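PDB 5DL5: membrane protein from Acinetobacter baumannii AB307-0294, which probably forms a beta-barrel channel of the OprD porin family through the outer membrane, admitting small solutes and possibly antibiotics. Local coordinates for residues S52-A57 with Q93-H98; H243-A248 with E272-I277. All blocks are in the same frame, centred on the assembly; numbering follows the deposited sequence.

Contact 1: residues S52-A57 with Q93-H98; sequences SVAQSA and QMIPKH. With C8E ((hydroxyethyloxy)tri(ethyloxy)octane), chain B; C8E ((hydroxyethyloxy)tri(ethyloxy)octane), chain C; PO4 (phosphate ion), chain E.
Against the beta-barrel wall of this OprD-family porin, Met94 and Ile95 of the long loop between strands 70-83 and 106-118 pack on Ser52 and Ala54 of strand 50-62. No hydrogen bond spans the two segments; the fit is one of small strand residues beneath larger loop side chains. Ser52 CB presses on Met94 CB at 3.4 Å, a tight carbon pair, in keeping with the small serine side chain on the strand. The Met94 chain coils, bent at chi2 and chi3, which brings its CE back to 3.9 Å from Ser52 O. Ser52 keeps its hydroxyl occupied within the same loop, where OG is hydrogen-bonded to Gly91 N. Ile95 comes down beside the methionine: its chi2 of 169° extends CD1 to 3.6 Å from Val53 O, while CG1 lies over Ala54 CB at 4.1 Å. Trp107 of strand 106-118 also touches Ile95. Strand alternation turns Val53, Gln55 and Ala57 to the other face, where a detergent molecule takes the place a lipid might fill: its C19 lies 3.6 Å from Gln55 CG. The Gln55 amide turns back to the chain, NE2 bonding Ser56 O, and its OE1 reaches Thr36. At the far end of the loop segment, His98 stacks on Tyr104 and donates from NE2 to O3 of a phosphate ion, probably from the crystallisation liquor, at 2.8 Å.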
ATOM      1  N   SER A  52       4.564  -4.961 -18.370  1.00 33.82           N
ATOM      2  CA  SER A  52       5.652  -5.254 -17.501  1.00 33.52           C
ATOM      3  C   SER A  52       5.536  -6.705 -17.086  1.00 33.79           C
ATOM      4  O   SER A  52       4.523  -7.104 -16.501  1.00 34.11           O
ATOM      5  CB  SER A  52       5.710  -4.333 -16.252  1.00 35.14           C
ATOM      6  OG  SER A  52       5.803  -2.950 -16.671  1.00 33.57           O
ATOM      7  N   VAL A  53       6.599  -7.502 -17.347  1.00 32.14           N
ATOM      8  CA  VAL A  53       6.625  -8.917 -16.920  1.00 32.95           C
ATOM      9  C   VAL A  53       7.977  -9.191 -16.280  1.00 32.22           C
ATOM     10  O   VAL A  53       9.038  -8.758 -16.847  1.00 32.00           O
ATOM     11  CB  VAL A  53       6.368  -9.929 -18.052  1.00 33.38           C
ATOM     12  CG1 VAL A  53       6.134 -11.322 -17.465  1.00 34.30           C
ATOM     13  CG2 VAL A  53       5.193  -9.531 -18.951  1.00 34.11           C
ATOM     14  N   ALA A  54       7.955  -9.880 -15.097  1.00 31.42           N
ATOM     15  CA  ALA A  54       9.121 -10.077 -14.262  1.00 30.25           C
ATOM     16  C   ALA A  54       8.988 -11.202 -13.207  1.00 32.82           C
ATOM     17  O   ALA A  54       7.873 -11.695 -12.968  1.00 32.37           O
ATOM     18  CB  ALA A  54       9.518  -8.741 -13.616  1.00 31.33           C
ATOM     19  N   GLN A  55      10.149 -11.715 -12.738  1.00 31.91           N
ATOM     20  CA  GLN A  55      10.250 -12.742 -11.728  1.00 33.58           C
ATOM     21  C   GLN A  55      11.091 -12.203 -10.595  1.00 33.82           C
ATOM     22  O   GLN A  55      12.163 -11.616 -10.862  1.00 33.49           O
ATOM     23  CB  GLN A  55      10.922 -13.980 -12.296  1.00 35.46           C
ATOM     24  CG  GLN A  55      11.179 -15.073 -11.264  1.00 36.76           C
ATOM     25  CD  GLN A  55       9.926 -15.731 -10.774  1.00 37.63           C
ATOM     26  OE1 GLN A  55       9.094 -16.111 -11.610  1.00 39.74           O
ATOM     27  NE2 GLN A  55       9.719 -15.800  -9.433  1.00 36.90           N
ATOM     28  N   SER A  56      10.639 -12.403  -9.355  1.00 31.68           N
ATOM     29  CA  SER A  56      11.371 -11.916  -8.179  1.00 33.06           C
ATOM     30  C   SER A  56      11.533 -13.018  -7.230  1.00 33.75           C
ATOM     31  O   SER A  56      10.720 -13.951  -7.184  1.00 37.13           O
ATOM     32  CB  SER A  56      10.535 -10.846  -7.428  1.00 35.11           C
ATOM     33  OG  SER A  56      10.647  -9.739  -8.285  1.00 41.60           O
ATOM     34  N   ALA A  57      12.544 -12.853  -6.390  1.00 33.35           N
ATOM     35  CA  ALA A  57      12.705 -13.691  -5.185  1.00 35.01           C
ATOM     36  C   ALA A  57      12.895 -12.714  -4.024  1.00 34.05           C
ATOM     37  O   ALA A  57      13.840 -11.939  -4.020  1.00 34.99           O
ATOM     38  CB  ALA A  57      13.892 -14.638  -5.271  1.00 35.81           C
ATOM     39  N   GLN A  93       5.617   1.078 -11.816  1.00 30.44           N
ATOM     40  CA  GLN A  93       6.473   0.684 -10.735  1.00 33.20           C
ATOM     41  C   GLN A  93       6.794  -0.808 -10.620  1.00 34.74           C
ATOM     42  O   GLN A  93       7.091  -1.269  -9.530  1.00 33.54           O
ATOM     43  CB  GLN A  93       5.915   1.257  -9.385  1.00 32.55           C
ATOM     44  CG  GLN A  93       5.883   2.736  -9.398  1.00 33.41           C
ATOM     45  CD  GLN A  93       4.804   3.397 -10.271  1.00 36.49           C
ATOM     46  OE1 GLN A  93       3.579   3.026 -10.321  1.00 32.80           O
ATOM     47  NE2 GLN A  93       5.295   4.359 -11.043  1.00 34.56           N
ATOM     48  N   MET A  94       6.825  -1.507 -11.763  1.00 34.42           N
ATOM     49  CA  MET A  94       7.117  -2.950 -11.853  1.00 35.52           C
ATOM     50  C   MET A  94       8.615  -3.262 -12.044  1.00 34.53           C
ATOM     51  O   MET A  94       9.135  -4.197 -11.412  1.00 37.94           O
ATOM     52  CB  MET A  94       6.358  -3.533 -13.025  1.00 35.82           C
ATOM     53  CG  MET A  94       4.868  -3.652 -12.818  1.00 35.82           C
ATOM     54  SD  MET A  94       4.389  -5.006 -11.663  1.00 35.84           S
ATOM     55  CE  MET A  94       4.576  -6.467 -12.681  1.00 37.56           C
ATOM     56  N   ILE A  95       9.309  -2.430 -12.827  1.00 34.88           N
ATOM     57  CA  ILE A  95      10.668  -2.720 -13.275  1.00 35.69           C
ATOM     58  C   ILE A  95      11.481  -1.434 -13.298  1.00 34.65           C
ATOM     59  O   ILE A  95      11.057  -0.483 -13.948  1.00 34.67           O
ATOM     60  CB  ILE A  95      10.668  -3.391 -14.702  1.00 34.25           C
ATOM     61  CG1 ILE A  95       9.913  -4.736 -14.619  1.00 36.92           C
ATOM     62  CG2 ILE A  95      12.065  -3.663 -15.132  1.00 34.39           C
ATOM     63  CD1 ILE A  95       9.659  -5.304 -16.041  1.00 38.25           C
ATOM     64  N   PRO A  96      12.671  -1.423 -12.684  1.00 32.95           N
ATOM     65  CA  PRO A  96      13.543  -0.258 -12.850  1.00 33.56           C
ATOM     66  C   PRO A  96      13.864   0.028 -14.312  1.00 38.71           C
ATOM     67  O   PRO A  96      14.049  -0.933 -15.079  1.00 35.73           O
ATOM     68  CB  PRO A  96      14.828  -0.656 -12.142  1.00 33.04           C
ATOM     69  CG  PRO A  96      14.431  -1.763 -11.190  1.00 34.23           C
ATOM     70  CD  PRO A  96      13.254  -2.474 -11.803  1.00 32.70           C
ATOM     71  N   LYS A  97      14.098   1.297 -14.620  1.00 36.77           N
ATOM     72  CA  LYS A  97      14.324   1.779 -15.968  1.00 39.30           C
ATOM     73  C   LYS A  97      15.625   2.575 -16.006  1.00 44.18           C
ATOM     74  O   LYS A  97      16.035   3.181 -14.992  1.00 42.42           O
ATOM     75  CB  LYS A  97      13.113   2.608 -16.487  1.00 40.82           C
ATOM     76  CG  LYS A  97      11.951   1.703 -16.885  1.00 41.64           C
ATOM     77  CD  LYS A  97      10.855   2.372 -17.704  1.00 47.53           C
ATOM     78  CE  LYS A  97       9.792   2.901 -16.797  1.00 50.11           C
ATOM     79  NZ  LYS A  97       8.645   3.342 -17.581  1.00 52.00           N
ATOM     80  N   HIS A  98      16.384   2.412 -17.098  1.00 44.75           N
ATOM     81  CA  HIS A  98      17.592   3.158 -17.318  1.00 46.58           C
ATOM     82  C   HIS A  98      17.158   4.533 -17.796  1.00 49.27           C
ATOM     83  O   HIS A  98      15.990   4.748 -18.157  1.00 49.22           O
ATOM     84  CB  HIS A  98      18.420   2.523 -18.432  1.00 46.70           C
ATOM     85  CG  HIS A  98      19.013   1.194 -18.085  1.00 46.13           C
ATOM     86  ND1 HIS A  98      20.141   1.066 -17.313  1.00 47.16           N
ATOM     87  CD2 HIS A  98      18.651  -0.071 -18.430  1.00 45.78           C
ATOM     88  CE1 HIS A  98      20.484  -0.213 -17.225  1.00 48.95           C
ATOM     89  NE2 HIS A  98      19.587  -0.929 -17.889  1.00 46.35           N
TER
HETATM   90  C6  C8E B 501       7.913   5.860 -14.099  1.00 54.91           C
HETATM   91  C7  C8E B 501       7.071   4.677 -14.657  1.00 51.18           C
HETATM   92  C8  C8E B 501       5.892   5.053 -15.587  1.00 53.90           C
HETATM   93  O9  C8E B 501       4.707   4.185 -15.472  1.00 41.62           O
HETATM   94  C10 C8E B 501       3.604   5.015 -15.122  1.00 60.43           C
HETATM   95  C11 C8E B 501       3.557   5.208 -13.596  1.00 52.13           C
HETATM   96  O12 C8E B 501       2.271   5.590 -13.157  1.00 64.71           O
HETATM   97  C13 C8E B 501       1.200   4.660 -13.369  1.00 56.96           C
HETATM   98  C14 C8E B 501       0.982   3.809 -12.147  1.00 55.62           C
HETATM   99  O15 C8E B 501      -0.371   3.752 -11.701  1.00 63.94           O
HETATM  100  C16 C8E B 501      -1.065   4.976 -11.421  1.00 67.29           C
HETATM  101  C17 C8E B 501      -2.007   4.620 -10.272  1.00 73.13           C
HETATM  102  O18 C8E B 501      -2.303   3.198 -10.422  1.00 77.61           O
HETATM  103  C19 C8E B 501      -2.427   2.472  -9.191  1.00 78.88           C
HETATM  104  C20 C8E B 501      -2.877   1.056  -9.506  1.00 69.34           C
HETATM  105  O21 C8E B 501      -3.332   0.226  -8.399  1.00 63.28           O
HETATM  106  C8  C8E C 502      21.479  -7.713  -9.297  1.00 59.05           C
HETATM  107  O9  C8E C 502      21.211  -8.979  -9.893  1.00 58.68           O
HETATM  108  C10 C8E C 502      19.967  -9.627  -9.540  1.00 64.96           C
HETATM  109  C11 C8E C 502      19.963 -11.093  -9.956  1.00 62.78           C
HETATM  110  O12 C8E C 502      18.835 -11.800  -9.413  1.00 66.70           O
HETATM  111  C13 C8E C 502      19.163 -13.003  -8.694  1.00 69.68           C
HETATM  112  C14 C8E C 502      17.935 -13.833  -8.300  1.00 67.30           C
HETATM  113  O15 C8E C 502      17.078 -13.911  -9.422  1.00 65.87           O
HETATM  114  C16 C8E C 502      15.679 -14.098  -9.168  1.00 57.48           C
HETATM  115  C17 C8E C 502      15.442 -15.467  -8.599  1.00 59.41           C
HETATM  116  O18 C8E C 502      14.100 -15.861  -8.922  1.00 56.86           O
HETATM  117  C19 C8E C 502      14.094 -16.781 -10.023  1.00 54.16           C
HETATM  118  C20 C8E C 502      13.692 -18.146  -9.609  1.00 53.72           C
HETATM  119  O21 C8E C 502      13.397 -18.796 -10.842  1.00 70.55           O
HETATM  120  P   PO4 E 504      21.342  -4.262 -16.875  1.00 62.26           P
HETATM  121  O1  PO4 E 504      22.171  -3.088 -16.357  1.00 52.02           O
HETATM  122  O2  PO4 E 504      22.137  -5.160 -17.841  1.00 61.25           O
HETATM  123  O3  PO4 E 504      20.150  -3.701 -17.665  1.00 44.79           O
HETATM  124  O4  PO4 E 504      20.886  -5.125 -15.690  1.00 51.05           O

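Contact 2: residues H243-A248 with E272-I277; sequences HTKFDA and EKTNNI
A chi1 of 171° swings the His243 ring out alongside Asn276, whose own chi1 of -59° carries its amide in the same direction. The two flat groups lie side by side with their planes 24° apart, and His243 ND1 donates a short bond of 2.6 Å to Asn276 OD1. The acceptor sits in the ring plane, though the donor is tilted from the amide carbonyl plane. Thr274, on the same face, adds its CG2 methyl at 3.7 Å from His243 CE1. From that face the bent chain of Lys245 reaches Glu272, just before strand 273-286, and NZ makes a salt bridge whose two hydrogen bonds, at 3.3 Å to OE1 and to OE2 of Glu272, are weak. Beneath these side chains runs antiparallel beta-barrel pairing: strands 233-246 and 273-286 are neighbours in the wall, and Thr244 with Asn275 and Phe246 with Lys273 are the hydrogen-bonded pairs. Of the four backbone hydrogen bonds these pairs make, Phe246 N to Lys273 O is the shortest at 2.8 Å. The other face is buried. There Thr244 CG2 lies over one face of the Phe246 ring near the rim, 3.5 Å above its plane, and the Phe246 side chain also touches Leu216. Polar groups here need partners: a water 2.7 Å from Thr244 OG1 also binds Asn275 OD1, while Asn275 ND2 is held by Val302 O and Asn298 OD1. Lys273 NZ, leading away from Phe246, donates to Thr256 O and Thr258 O.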
ATOM      1  N   HIS A 243      -5.969  13.309   7.098  1.00 31.21           N
ATOM      2  CA  HIS A 243      -5.732  14.739   6.955  1.00 32.86           C
ATOM      3  C   HIS A 243      -4.256  15.012   6.548  1.00 31.63           C
ATOM      4  O   HIS A 243      -3.336  14.636   7.290  1.00 33.22           O
ATOM      5  CB  HIS A 243      -6.095  15.404   8.260  1.00 35.73           C
ATOM      6  CG  HIS A 243      -5.712  16.839   8.323  1.00 42.42           C
ATOM      7  ND1 HIS A 243      -6.457  17.818   7.717  1.00 45.80           N
ATOM      8  CD2 HIS A 243      -4.607  17.453   8.815  1.00 47.47           C
ATOM      9  CE1 HIS A 243      -5.893  19.003   7.929  1.00 48.40           C
ATOM     10  NE2 HIS A 243      -4.756  18.803   8.574  1.00 53.24           N
ATOM     11  N   THR A 244      -4.049  15.717   5.442  1.00 31.17           N
ATOM     12  CA  THR A 244      -2.701  15.987   4.955  1.00 31.64           C
ATOM     13  C   THR A 244      -2.492  17.440   4.677  1.00 33.96           C
ATOM     14  O   THR A 244      -3.250  18.100   3.970  1.00 33.40           O
ATOM     15  CB  THR A 244      -2.429  15.222   3.637  1.00 31.45           C
ATOM     16  OG1 THR A 244      -2.703  13.862   3.829  1.00 28.95           O
ATOM     17  CG2 THR A 244      -0.891  15.391   3.155  1.00 31.17           C
ATOM     18  N   LYS A 245      -1.435  17.982   5.220  1.00 34.14           N
ATOM     19  CA  LYS A 245      -0.984  19.307   4.898  1.00 37.65           C
ATOM     20  C   LYS A 245       0.334  19.174   4.158  1.00 35.51           C
ATOM     21  O   LYS A 245       1.356  18.656   4.696  1.00 30.31           O
ATOM     22  CB  LYS A 245      -0.787  20.181   6.151  1.00 42.27           C
ATOM     23  CG  LYS A 245      -0.564  21.621   5.745  1.00 52.08           C
ATOM     24  CD  LYS A 245      -0.513  22.558   6.943  1.00 60.26           C
ATOM     25  CE  LYS A 245       0.724  22.208   7.785  1.00 62.34           C
ATOM     26  NZ  LYS A 245       1.371  23.386   8.433  1.00 76.08           N
ATOM     27  N   PHE A 246       0.289  19.605   2.926  1.00 34.31           N
ATOM     28  CA  PHE A 246       1.444  19.597   2.064  1.00 37.65           C
ATOM     29  C   PHE A 246       2.170  20.881   2.228  1.00 39.78           C
ATOM     30  O   PHE A 246       1.565  21.982   2.191  1.00 38.09           O
ATOM     31  CB  PHE A 246       1.031  19.450   0.553  1.00 36.74           C
ATOM     32  CG  PHE A 246       0.464  18.132   0.225  1.00 35.70           C
ATOM     33  CD1 PHE A 246       1.297  17.063  -0.117  1.00 34.69           C
ATOM     34  CD2 PHE A 246      -0.869  17.923   0.258  1.00 36.16           C
ATOM     35  CE1 PHE A 246       0.750  15.817  -0.434  1.00 35.08           C
ATOM     36  CE2 PHE A 246      -1.438  16.686  -0.074  1.00 36.41           C
ATOM     37  CZ  PHE A 246      -0.611  15.615  -0.417  1.00 35.67           C
ATOM     38  N   ASP A 247       3.480  20.750   2.370  1.00 41.43           N
ATOM     39  CA  ASP A 247       4.420  21.986   2.533  1.00 44.23           C
ATOM     40  C   ASP A 247       4.391  22.716   1.180  1.00 42.17           C
ATOM     41  O   ASP A 247       4.160  22.086   0.077  1.00 39.84           O
ATOM     42  CB  ASP A 247       5.830  21.428   2.794  1.00 50.35           C
ATOM     43  CG  ASP A 247       6.886  22.453   3.252  1.00 59.07           C
ATOM     44  OD1 ASP A 247       7.043  22.613   4.501  1.00 67.16           O
ATOM     45  OD2 ASP A 247       7.717  22.943   2.398  1.00 63.80           O
ATOM     46  N   ALA A 248       4.693  23.993   1.236  1.00 46.51           N
ATOM     47  CA  ALA A 248       4.769  24.897   0.063  1.00 49.80           C
ATOM     48  C   ALA A 248       5.712  24.370  -0.988  1.00 51.61           C
ATOM     49  O   ALA A 248       5.407  24.467  -2.160  1.00 50.67           O
ATOM     50  CB  ALA A 248       5.211  26.294   0.481  1.00 52.40           C
ATOM     51  N   GLU A 272       1.099  26.171   0.968  1.00 45.66           N
ATOM     52  CA  GLU A 272       0.571  24.976   1.638  1.00 46.38           C
ATOM     53  C   GLU A 272      -0.791  24.612   0.955  1.00 42.60           C
ATOM     54  O   GLU A 272      -1.516  25.494   0.441  1.00 40.74           O
ATOM     55  CB  GLU A 272       0.478  25.188   3.168  1.00 50.37           C
ATOM     56  CG  GLU A 272       1.859  25.419   3.784  1.00 58.90           C
ATOM     57  CD  GLU A 272       1.947  25.163   5.273  1.00 66.84           C
ATOM     58  OE1 GLU A 272       1.134  25.688   6.064  1.00 74.61           O
ATOM     59  OE2 GLU A 272       2.881  24.427   5.679  1.00 80.70           O
ATOM     60  N   LYS A 273      -1.069  23.333   0.867  1.00 37.55           N
ATOM     61  CA  LYS A 273      -2.342  22.818   0.345  1.00 37.18           C
ATOM     62  C   LYS A 273      -2.755  21.724   1.318  1.00 36.74           C
ATOM     63  O   LYS A 273      -1.885  21.086   1.932  1.00 35.97           O
ATOM     64  CB  LYS A 273      -2.133  22.281  -1.069  1.00 36.19           C
ATOM     65  CG  LYS A 273      -1.748  23.276  -2.159  1.00 38.61           C
ATOM     66  CD  LYS A 273      -2.837  24.341  -2.479  1.00 39.18           C
ATOM     67  CE  LYS A 273      -2.253  25.406  -3.401  1.00 41.92           C
ATOM     68  NZ  LYS A 273      -3.275  26.401  -3.745  1.00 44.86           N
ATOM     69  N   THR A 274      -4.056  21.596   1.514  1.00 36.17           N
ATOM     70  CA  THR A 274      -4.633  20.714   2.483  1.00 38.03           C
ATOM     71  C   THR A 274      -5.657  19.831   1.835  1.00 37.90           C
ATOM     72  O   THR A 274      -6.484  20.302   1.036  1.00 36.10           O
ATOM     73  CB  THR A 274      -5.282  21.570   3.593  1.00 45.11           C
ATOM     74  OG1 THR A 274      -4.236  22.119   4.369  1.00 53.23           O
ATOM     75  CG2 THR A 274      -6.114  20.685   4.623  1.00 46.89           C
ATOM     76  N   ASN A 275      -5.634  18.570   2.231  1.00 36.70           N
ATOM     77  CA  ASN A 275      -6.595  17.543   1.788  1.00 33.46           C
ATOM     78  C   ASN A 275      -7.134  16.946   3.037  1.00 33.55           C
ATOM     79  O   ASN A 275      -6.357  16.648   3.952  1.00 29.63           O
ATOM     80  CB  ASN A 275      -5.904  16.392   1.101  1.00 33.64           C
ATOM     81  CG  ASN A 275      -6.831  15.275   0.684  1.00 31.42           C
ATOM     82  OD1 ASN A 275      -6.828  14.188   1.313  1.00 32.04           O
ATOM     83  ND2 ASN A 275      -7.650  15.524  -0.376  1.00 32.79           N
ATOM     84  N   ASN A 276      -8.428  16.752   3.086  1.00 30.55           N
ATOM     85  CA  ASN A 276      -9.051  15.710   3.937  1.00 31.95           C
ATOM     86  C   ASN A 276      -9.750  14.649   3.034  1.00 30.91           C
ATOM     87  O   ASN A 276     -10.462  14.982   2.096  1.00 33.91           O
ATOM     88  CB  ASN A 276     -10.105  16.300   4.881  1.00 34.54           C
ATOM     89  CG  ASN A 276      -9.503  17.340   5.792  1.00 40.75           C
ATOM     90  OD1 ASN A 276      -8.750  17.019   6.671  1.00 46.32           O
ATOM     91  ND2 ASN A 276      -9.703  18.559   5.499  1.00 42.08           N
ATOM     92  N   ILE A 277      -9.505  13.390   3.313  1.00 28.83           N
ATOM     93  CA  ILE A 277     -10.163  12.263   2.625  1.00 29.32           C
ATOM     94  C   ILE A 277     -10.651  11.347   3.732  1.00 29.99           C
ATOM     95  O   ILE A 277      -9.937  10.964   4.653  1.00 31.13           O
ATOM     96  CB  ILE A 277      -9.301  11.619   1.555  1.00 27.75           C
ATOM     97  CG1 ILE A 277     -10.125  10.572   0.773  1.00 27.48           C
ATOM     98  CG2 ILE A 277      -8.015  11.085   2.151  1.00 29.54           C
ATOM     99  CD1 ILE A 277      -9.384  10.012  -0.423  1.00 28.53           C
TER
HETATM  100  O   HOH W   1      -5.411  13.638   3.452  1.00 33.66           O

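In the fold
Contacts 1 and 2 do not touch, their nearest atoms lying about 16 Å apart, and they involve different strands of the same barrel. Contact 1 is buried and sets a loop without regular structure against the side chains of a wall strand; van der Waals packing does all the joining across it. Contact 2, partly buried, is the wall itself: two adjacent strands zipped edge to edge by backbone bonds, with a more exposed face bearing charged and polar pairs and a buried face where water and loop carbonyls satisfy polar groups. Small strand residues under large apolar loop side chains suit the first contact, hydrogen-bonding residues the second.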